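Local atomic coordinates of factor essential for expression of methicillin resistance (Staphylococcus aureus, PDB entry 1LRZ), a protein that helps build the pentaglycine bridge of staphylococcal peptidoglycan by adding its second and third glycines, taken from glycyl-tRNA, to the lipid-linked precursor. Residues Y226-Y231 with A315-I320; P202-F207 with V236-A241; F323-Y328 with W347-Y352. All blocks are in the same frame, centred on the assembly; numbering follows the deposited sequence.

Contact 1. Residues Y226-Y231 with A315-I320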
# COMPACT_ATOMS: atom_id res chain seq x y z
N TYR A 226 13.69 -7.56 4.38
CA TYR A 226 14.21 -7.79 5.71
C TYR A 226 14.57 -6.46 6.39
O TYR A 226 14.21 -6.23 7.55
CB TYR A 226 15.45 -8.69 5.63
CG TYR A 226 16.15 -8.86 6.96
CD1 TYR A 226 15.70 -9.78 7.90
CD2 TYR A 226 17.25 -8.07 7.29
CE1 TYR A 226 16.34 -9.92 9.14
CE2 TYR A 226 17.90 -8.20 8.52
CZ TYR A 226 17.43 -9.13 9.44
OH TYR A 226 18.05 -9.25 10.67
N ASN A 227 15.26 -5.58 5.67
CA ASN A 227 15.66 -4.31 6.26
C ASN A 227 14.48 -3.42 6.63
O ASN A 227 14.54 -2.70 7.63
CB ASN A 227 16.62 -3.54 5.34
CG ASN A 227 18.01 -4.17 5.30
OD1 ASN A 227 18.43 -4.84 6.25
ND2 ASN A 227 18.74 -3.94 4.21
N ARG A 228 13.41 -3.47 5.84
CA ARG A 228 12.22 -2.66 6.14
C ARG A 228 11.61 -3.16 7.45
O ARG A 228 11.25 -2.37 8.32
CB ARG A 228 11.20 -2.77 5.00
CG ARG A 228 11.72 -2.34 3.63
CD ARG A 228 12.12 -0.89 3.66
NE ARG A 228 12.62 -0.39 2.38
CZ ARG A 228 13.75 -0.78 1.80
NH1 ARG A 228 14.53 -1.70 2.35
NH2 ARG A 228 14.13 -0.20 0.67
N LEU A 229 11.50 -4.48 7.60
CA LEU A 229 10.97 -5.04 8.83
C LEU A 229 11.79 -4.57 10.02
O LEU A 229 11.25 -4.09 11.01
CB LEU A 229 11.01 -6.57 8.80
CG LEU A 229 9.90 -7.31 8.06
CD1 LEU A 229 10.07 -8.83 8.30
CD2 LEU A 229 8.54 -6.86 8.59
N LYS A 230 13.10 -4.69 9.89
CA LYS A 230 14.02 -4.31 10.96
C LYS A 230 14.00 -2.83 11.35
O LYS A 230 13.92 -2.51 12.54
CB LYS A 230 15.44 -4.71 10.57
CG LYS A 230 16.49 -4.45 11.63
CD LYS A 230 17.86 -4.82 11.10
CE LYS A 230 18.95 -4.65 12.15
NZ LYS A 230 20.30 -4.88 11.56
N TYR A 231 14.08 -1.93 10.38
CA TYR A 231 14.12 -0.51 10.69
C TYR A 231 12.79 0.24 10.77
O TYR A 231 12.71 1.26 11.46
CB TYR A 231 15.07 0.21 9.73
CG TYR A 231 16.49 -0.32 9.82
CD1 TYR A 231 16.93 -1.32 8.95
CD2 TYR A 231 17.36 0.12 10.82
CE1 TYR A 231 18.20 -1.88 9.07
CE2 TYR A 231 18.65 -0.44 10.96
CZ TYR A 231 19.05 -1.44 10.08
OH TYR A 231 20.28 -2.04 10.22
N ALA A 315 -0.56 -12.92 0.67
CA ALA A 315 0.19 -12.11 1.63
C ALA A 315 0.45 -10.72 1.06
O ALA A 315 0.42 -10.52 -0.16
CB ALA A 315 1.52 -12.78 1.98
N GLY A 316 0.71 -9.78 1.96
CA GLY A 316 0.98 -8.41 1.55
C GLY A 316 2.00 -7.78 2.46
O GLY A 316 2.16 -8.19 3.62
N PHE A 317 2.70 -6.78 1.94
CA PHE A 317 3.71 -6.05 2.69
C PHE A 317 3.15 -4.62 2.80
O PHE A 317 2.99 -3.94 1.79
CB PHE A 317 5.02 -6.04 1.91
CG PHE A 317 6.23 -5.80 2.76
CD1 PHE A 317 6.79 -6.84 3.50
CD2 PHE A 317 6.82 -4.55 2.81
CE1 PHE A 317 7.93 -6.63 4.27
CE2 PHE A 317 7.97 -4.33 3.58
CZ PHE A 317 8.52 -5.38 4.31
N PHE A 318 2.85 -4.19 4.02
CA PHE A 318 2.24 -2.88 4.23
C PHE A 318 3.03 -1.89 5.08
O PHE A 318 3.60 -2.25 6.11
CB PHE A 318 0.88 -3.04 4.91
CG PHE A 318 -0.19 -3.62 4.03
CD1 PHE A 318 -0.22 -4.99 3.74
CD2 PHE A 318 -1.20 -2.80 3.50
CE1 PHE A 318 -1.23 -5.53 2.94
CE2 PHE A 318 -2.21 -3.33 2.70
CZ PHE A 318 -2.22 -4.70 2.42
N PHE A 319 3.03 -0.63 4.65
CA PHE A 319 3.67 0.44 5.42
C PHE A 319 2.55 1.20 6.12
O PHE A 319 1.50 1.50 5.53
CB PHE A 319 4.47 1.36 4.50
CG PHE A 319 5.64 0.67 3.85
CD1 PHE A 319 5.91 0.83 2.50
CD2 PHE A 319 6.45 -0.20 4.59
CE1 PHE A 319 6.96 0.15 1.89
CE2 PHE A 319 7.51 -0.89 3.99
CZ PHE A 319 7.76 -0.72 2.63
N ILE A 320 2.75 1.50 7.40
CA ILE A 320 1.73 2.17 8.19
C ILE A 320 2.24 3.44 8.84
O ILE A 320 3.16 3.41 9.66
CB ILE A 320 1.18 1.22 9.30
CG1 ILE A 320 0.60 -0.06 8.68
CG2 ILE A 320 0.13 1.93 10.14
CD1 ILE A 320 1.65 -1.08 8.32
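Arg228 and Leu229, on helix 222-232, meet Phe317 and Phe319 of strand 310-320 where the helix packs on one side of the mixed sheet of a GNAT-like domain. The case illustrates how a helix can settle on a sheet through a few large aromatic residues: the axes of the two short segments stay 10.8 Å apart at 39°, and phenylalanine rings bridge the distance. Along the helix, Arg228 is the first to reach across, and it does so with the root of its side chain. Its CB lies in the plane of the Phe317 ring, at the edge, 3.8 Å from Phe317 CZ, and also borders the edge of Phe319, with CE2 of that ring 4.3 Å from Arg228 CB. The chain then bends at chi2 (-61°), and the guanidinium end forms a cation-pi contact with Phe224. Leu229 follows, its isobutyl group standing obliquely to the Phe317 ring; this side chain also touches Val238 on the neighbouring strand. Past it, Lys230 and Tyr231 form a pair of their own within the helix, with a hydrogen bond from Lys230 NZ to Tyr231 OH. Phe317 thus serves both Arg228 and Leu229, and its ring meets that of Tyr225 edge-to-face. Its CG, anti to the backbone N (chi1 -158°), sends the ring out to the helix, so that Phe317 CE1 ends 4.3 Å from Leu229 CG.

Contact 2. Residues P202-F207 with V236-A241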
# COMPACT_ATOMS: atom_id res chain seq x y z
N PRO A 202 10.16 -15.62 4.53
CA PRO A 202 10.18 -16.42 3.30
C PRO A 202 8.79 -16.88 2.83
O PRO A 202 8.60 -17.15 1.63
CB PRO A 202 11.11 -17.59 3.65
CG PRO A 202 11.08 -17.65 5.16
CD PRO A 202 11.06 -16.19 5.55
N ILE A 203 7.83 -16.98 3.75
CA ILE A 203 6.47 -17.36 3.37
C ILE A 203 5.94 -16.26 2.46
O ILE A 203 5.36 -16.53 1.40
CB ILE A 203 5.51 -17.47 4.58
CG1 ILE A 203 5.96 -18.58 5.53
CG2 ILE A 203 4.09 -17.74 4.09
CD1 ILE A 203 5.03 -18.79 6.71
N PHE A 204 6.14 -15.01 2.87
CA PHE A 204 5.71 -13.85 2.08
C PHE A 204 6.44 -13.87 0.74
O PHE A 204 5.84 -13.65 -0.32
CB PHE A 204 6.03 -12.55 2.81
CG PHE A 204 6.02 -11.34 1.92
CD1 PHE A 204 4.82 -10.79 1.46
CD2 PHE A 204 7.23 -10.77 1.50
CE1 PHE A 204 4.82 -9.70 0.58
CE2 PHE A 204 7.25 -9.67 0.62
CZ PHE A 204 6.04 -9.14 0.16
N ARG A 205 7.74 -14.13 0.80
CA ARG A 205 8.59 -14.18 -0.38
C ARG A 205 8.12 -15.21 -1.40
O ARG A 205 8.29 -15.01 -2.61
CB ARG A 205 10.02 -14.48 0.03
CG ARG A 205 10.64 -13.42 0.92
CD ARG A 205 11.71 -12.64 0.18
NE ARG A 205 11.21 -12.08 -1.07
CZ ARG A 205 11.98 -11.55 -2.02
NH1 ARG A 205 13.29 -11.53 -1.88
NH2 ARG A 205 11.44 -11.02 -3.11
N SER A 206 7.54 -16.30 -0.93
CA SER A 206 7.06 -17.34 -1.83
C SER A 206 5.99 -16.83 -2.78
O SER A 206 5.83 -17.35 -3.89
CB SER A 206 6.51 -18.53 -1.04
OG SER A 206 5.23 -18.22 -0.50
N PHE A 207 5.24 -15.80 -2.36
CA PHE A 207 4.18 -15.24 -3.21
C PHE A 207 4.68 -14.25 -4.25
O PHE A 207 3.97 -13.94 -5.20
CB PHE A 207 3.12 -14.54 -2.36
CG PHE A 207 2.34 -15.47 -1.47
CD1 PHE A 207 2.71 -15.64 -0.15
CD2 PHE A 207 1.27 -16.19 -1.98
CE1 PHE A 207 2.02 -16.52 0.67
CE2 PHE A 207 0.56 -17.08 -1.16
CZ PHE A 207 0.94 -17.25 0.16
N VAL A 236 5.47 -1.19 9.70
CA VAL A 236 5.37 -2.16 8.63
C VAL A 236 4.66 -3.40 9.18
O VAL A 236 4.90 -3.81 10.31
CB VAL A 236 6.76 -2.55 8.05
CG1 VAL A 236 7.69 -3.05 9.15
CG2 VAL A 236 6.59 -3.62 6.98
N LEU A 237 3.77 -3.99 8.38
CA LEU A 237 3.05 -5.19 8.78
C LEU A 237 3.01 -6.09 7.56
O LEU A 237 2.92 -5.61 6.42
CB LEU A 237 1.63 -4.85 9.25
CG LEU A 237 1.49 -4.24 10.65
CD1 LEU A 237 0.03 -3.88 10.92
CD2 LEU A 237 2.02 -5.24 11.69
N VAL A 238 3.06 -7.40 7.80
CA VAL A 238 3.06 -8.40 6.74
C VAL A 238 1.92 -9.39 6.95
O VAL A 238 2.14 -10.52 7.41
CB VAL A 238 4.40 -9.20 6.72
CG1 VAL A 238 4.43 -10.17 5.54
CG2 VAL A 238 5.58 -8.23 6.65
N PRO A 239 0.68 -8.98 6.64
CA PRO A 239 -0.43 -9.91 6.83
C PRO A 239 -0.37 -11.10 5.87
O PRO A 239 -0.01 -10.95 4.71
CB PRO A 239 -1.66 -9.03 6.59
CG PRO A 239 -1.15 -8.00 5.59
CD PRO A 239 0.22 -7.67 6.13
N LEU A 240 -0.71 -12.27 6.40
CA LEU A 240 -0.75 -13.51 5.63
C LEU A 240 -2.14 -14.12 5.80
O LEU A 240 -2.59 -14.35 6.93
CB LEU A 240 0.30 -14.52 6.13
CG LEU A 240 0.03 -15.96 5.62
CD1 LEU A 240 0.42 -16.05 4.14
CD2 LEU A 240 0.80 -17.00 6.44
N ALA A 241 -2.83 -14.37 4.69
CA ALA A 241 -4.14 -15.00 4.73
C ALA A 241 -3.78 -16.48 4.63
O ALA A 241 -2.91 -16.86 3.83
CB ALA A 241 -4.98 -14.58 3.53
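Ile203, Phe204 and Phe207 of helix 201-207 face Val238 and Leu240 of strand 236-244, and the closest pair of CA atoms is that of Phe204 and Leu240, 7.4 Å apart. This is alpha/beta layer packing in a GNAT-like domain: a short helix lies against a strand next to the sheet's outermost strand, 192-195. The strand is interrupted near Val238, yet Val238 and Leu240 both point at the helix. Pro239, between them, instead meets Val345 of helix 341-355, an instance of one strand supplying apolar surface to two helical layers.

Leu240 is the centre of the larger half of the contact. Its CG is anti to the backbone N (chi1 164°), which carries the forked end out to two helical side chains. Leu240 CD1 lies 4.0 Å from Ile203 CG2, with the other methyl, CD2, almost as close to the same carbon. The same methyl, Leu240 CD1, also lies 3.8 Å from Phe207 CE1, obliquely to the ring. The leucine crosses both helical side chains at about a right angle. Val238 makes the second half: its CG1 sits 4.0 Å from Phe204 CB and scarcely farther from the start of the ring, so the methyl rests at the base of the aromatic group. Leu196 touches Ile203, Val238 and Leu240 alike, and so extends the apolar layer. Within the helix, Phe207 N donates a 3.0 Å hydrogen bond to Phe204 O, and that carbonyl oxygen lies in plane at the edge of the Phe207 ring.

Contact 3. Residues F323-Y328 with W347-Y352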
# COMPACT_ATOMS: atom_id res chain seq x y z
N PHE A 323 -0.44 9.30 8.03
CA PHE A 323 -1.11 9.80 6.83
C PHE A 323 -1.85 8.73 6.02
O PHE A 323 -2.88 9.01 5.43
CB PHE A 323 -0.09 10.48 5.92
CG PHE A 323 -0.67 10.96 4.61
CD1 PHE A 323 -1.75 11.83 4.59
CD2 PHE A 323 -0.10 10.57 3.40
CE1 PHE A 323 -2.26 12.32 3.38
CE2 PHE A 323 -0.60 11.04 2.18
CZ PHE A 323 -1.69 11.92 2.17
N GLU A 324 -1.32 7.51 6.00
CA GLU A 324 -1.95 6.48 5.20
C GLU A 324 -1.38 5.09 5.44
O GLU A 324 -0.28 4.92 6.00
CB GLU A 324 -1.76 6.80 3.71
CG GLU A 324 -0.25 6.89 3.36
CD GLU A 324 0.05 7.19 1.89
OE1 GLU A 324 1.22 7.51 1.59
OE2 GLU A 324 -0.86 7.09 1.03
N VAL A 325 -2.14 4.10 4.99
CA VAL A 325 -1.70 2.72 5.04
C VAL A 325 -1.38 2.46 3.56
O VAL A 325 -2.16 2.84 2.68
CB VAL A 325 -2.84 1.77 5.50
CG1 VAL A 325 -2.47 0.32 5.18
CG2 VAL A 325 -3.05 1.92 7.00
N VAL A 326 -0.22 1.87 3.29
CA VAL A 326 0.18 1.61 1.92
C VAL A 326 0.33 0.12 1.63
O VAL A 326 1.04 -0.58 2.35
CB VAL A 326 1.55 2.27 1.59
CG1 VAL A 326 2.00 1.87 0.17
CG2 VAL A 326 1.44 3.79 1.69
N TYR A 327 -0.36 -0.34 0.60
CA TYR A 327 -0.24 -1.73 0.15
C TYR A 327 0.95 -1.66 -0.83
O TYR A 327 0.79 -1.34 -2.01
CB TYR A 327 -1.51 -2.15 -0.59
CG TYR A 327 -1.39 -3.46 -1.33
CD1 TYR A 327 -0.84 -4.59 -0.71
CD2 TYR A 327 -1.86 -3.60 -2.63
CE1 TYR A 327 -0.76 -5.81 -1.36
CE2 TYR A 327 -1.79 -4.82 -3.30
CZ TYR A 327 -1.24 -5.92 -2.66
OH TYR A 327 -1.16 -7.13 -3.33
N TYR A 328 2.14 -1.95 -0.32
CA TYR A 328 3.35 -1.86 -1.13
C TYR A 328 3.58 -3.00 -2.12
O TYR A 328 3.88 -2.76 -3.29
CB TYR A 328 4.57 -1.72 -0.22
CG TYR A 328 5.84 -1.48 -1.00
CD1 TYR A 328 6.06 -0.26 -1.64
CD2 TYR A 328 6.80 -2.49 -1.14
CE1 TYR A 328 7.21 -0.05 -2.42
CE2 TYR A 328 7.95 -2.29 -1.91
CZ TYR A 328 8.14 -1.07 -2.55
OH TYR A 328 9.26 -0.89 -3.33
N TRP A 347 -9.00 -6.64 3.27
CA TRP A 347 -9.99 -6.28 4.28
C TRP A 347 -9.37 -6.05 5.65
O TRP A 347 -9.79 -5.16 6.40
CB TRP A 347 -11.08 -7.34 4.37
CG TRP A 347 -12.27 -6.90 5.18
CD1 TRP A 347 -12.82 -7.55 6.24
CD2 TRP A 347 -13.08 -5.73 4.96
NE1 TRP A 347 -13.91 -6.86 6.71
CE2 TRP A 347 -14.09 -5.74 5.95
CE3 TRP A 347 -13.03 -4.67 4.05
CZ2 TRP A 347 -15.07 -4.73 6.03
CZ3 TRP A 347 -14.00 -3.67 4.13
CH2 TRP A 347 -15.00 -3.71 5.13
N GLU A 348 -8.37 -6.86 5.99
CA GLU A 348 -7.71 -6.72 7.29
C GLU A 348 -7.05 -5.34 7.42
O GLU A 348 -7.20 -4.67 8.44
CB GLU A 348 -6.64 -7.81 7.47
CG GLU A 348 -5.75 -7.66 8.73
CD GLU A 348 -6.44 -8.08 10.02
OE1 GLU A 348 -7.11 -9.14 10.02
OE2 GLU A 348 -6.31 -7.37 11.04
N MET A 349 -6.35 -4.92 6.38
CA MET A 349 -5.65 -3.64 6.44
C MET A 349 -6.53 -2.41 6.26
O MET A 349 -6.24 -1.35 6.81
CB MET A 349 -4.47 -3.67 5.47
CG MET A 349 -3.44 -4.78 5.84
SD MET A 349 -2.88 -4.79 7.60
CE MET A 349 -2.31 -3.21 7.72
N ILE A 350 -7.61 -2.54 5.50
CA ILE A 350 -8.54 -1.43 5.34
C ILE A 350 -9.15 -1.22 6.74
O ILE A 350 -9.33 -0.08 7.19
CB ILE A 350 -9.68 -1.77 4.35
CG1 ILE A 350 -9.14 -1.70 2.92
CG2 ILE A 350 -10.86 -0.84 4.56
CD1 ILE A 350 -10.14 -2.16 1.87
N ASN A 351 -9.46 -2.32 7.43
CA ASN A 351 -10.04 -2.22 8.77
C ASN A 351 -9.03 -1.69 9.78
O ASN A 351 -9.40 -0.99 10.73
CB ASN A 351 -10.59 -3.57 9.22
CG ASN A 351 -12.06 -3.73 8.85
OD1 ASN A 351 -12.93 -3.09 9.46
ND2 ASN A 351 -12.34 -4.54 7.83
N TYR A 352 -7.75 -2.03 9.57
CA TYR A 352 -6.71 -1.54 10.45
C TYR A 352 -6.80 -0.00 10.42
O TYR A 352 -6.87 0.65 11.46
CB TYR A 352 -5.33 -1.98 9.94
CG TYR A 352 -4.18 -1.48 10.80
CD1 TYR A 352 -3.46 -2.35 11.62
CD2 TYR A 352 -3.81 -0.13 10.78
CE1 TYR A 352 -2.40 -1.89 12.42
CE2 TYR A 352 -2.76 0.35 11.57
CZ TYR A 352 -2.06 -0.54 12.38
OH TYR A 352 -1.03 -0.08 13.16
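Apolar packing joins Val325 to Met349 and Tyr352, and it is a slender example of its kind: one branched residue of strand 325-332 faces two residues spaced almost one turn apart on helix 341-355. The closest pair of CA atoms is that of Val325 and Met349, 7.6 Å apart. Val325 divides its two methyls between the partners. CG1, anti to the backbone N (chi1 165°), is directed to the methionine, and Val325 CG1 lies 4.4 Å from Met349 CE. The other branch serves the tyrosine, with Val325 CG2 also 4.4 Å from Tyr352 CD2 and oblique to that ring. Met349 has all three torsions near -60°, so its chain curls and it is the terminal methyl that does the touching.

Strand and helix are the first two elements of a beta-alpha-beta unit that ends with strand 360-365, parallel to and beside strand 325-332 in the sheet, in keeping with the GNAT-like character of FemABX proteins. Val325, Met349 and Tyr352 therefore pack inside the crossover. Met349 also touches Tyr361 on the returning strand, and both helical residues reach Leu237 on strand 236-244.

Polar interactions flank the apolar group. Next to Val325, the buried carboxylate of Glu324 is gripped at both oxygens: OE1 by the hydroxyl of Tyr110, OE2 by a salt bridge to Arg360 and a hydrogen bond from Asn362. These three partners fix the position of the carboxylate. On the helix, the turn presenting the two side chains is held by backbone bonding, Tyr352 N donating to Glu348 O at 2.9 Å.

Overall arrangement
From the N terminus, helix 201-207 comes first, then helix 222-232, and contact 2 closes when strand 236-244 returns to pack against the former. Contact 1 opens inside that loop and closes only after the long helices 245-272 and 277-307, on strand 310-320; contacts 1 and 2 therefore cross. Contact 3 follows both in series and closes a short local loop. The three strands involved are successive neighbours in the mixed sheet, joined by backbone hydrogen bonds such as Phe318 N to Leu237 O and Val326 N to Phe319 O. Contacts 1 and 2 lay helices on one face; contact 3 lays helix 341-355 on the other, where Pro239 also packs on Met349.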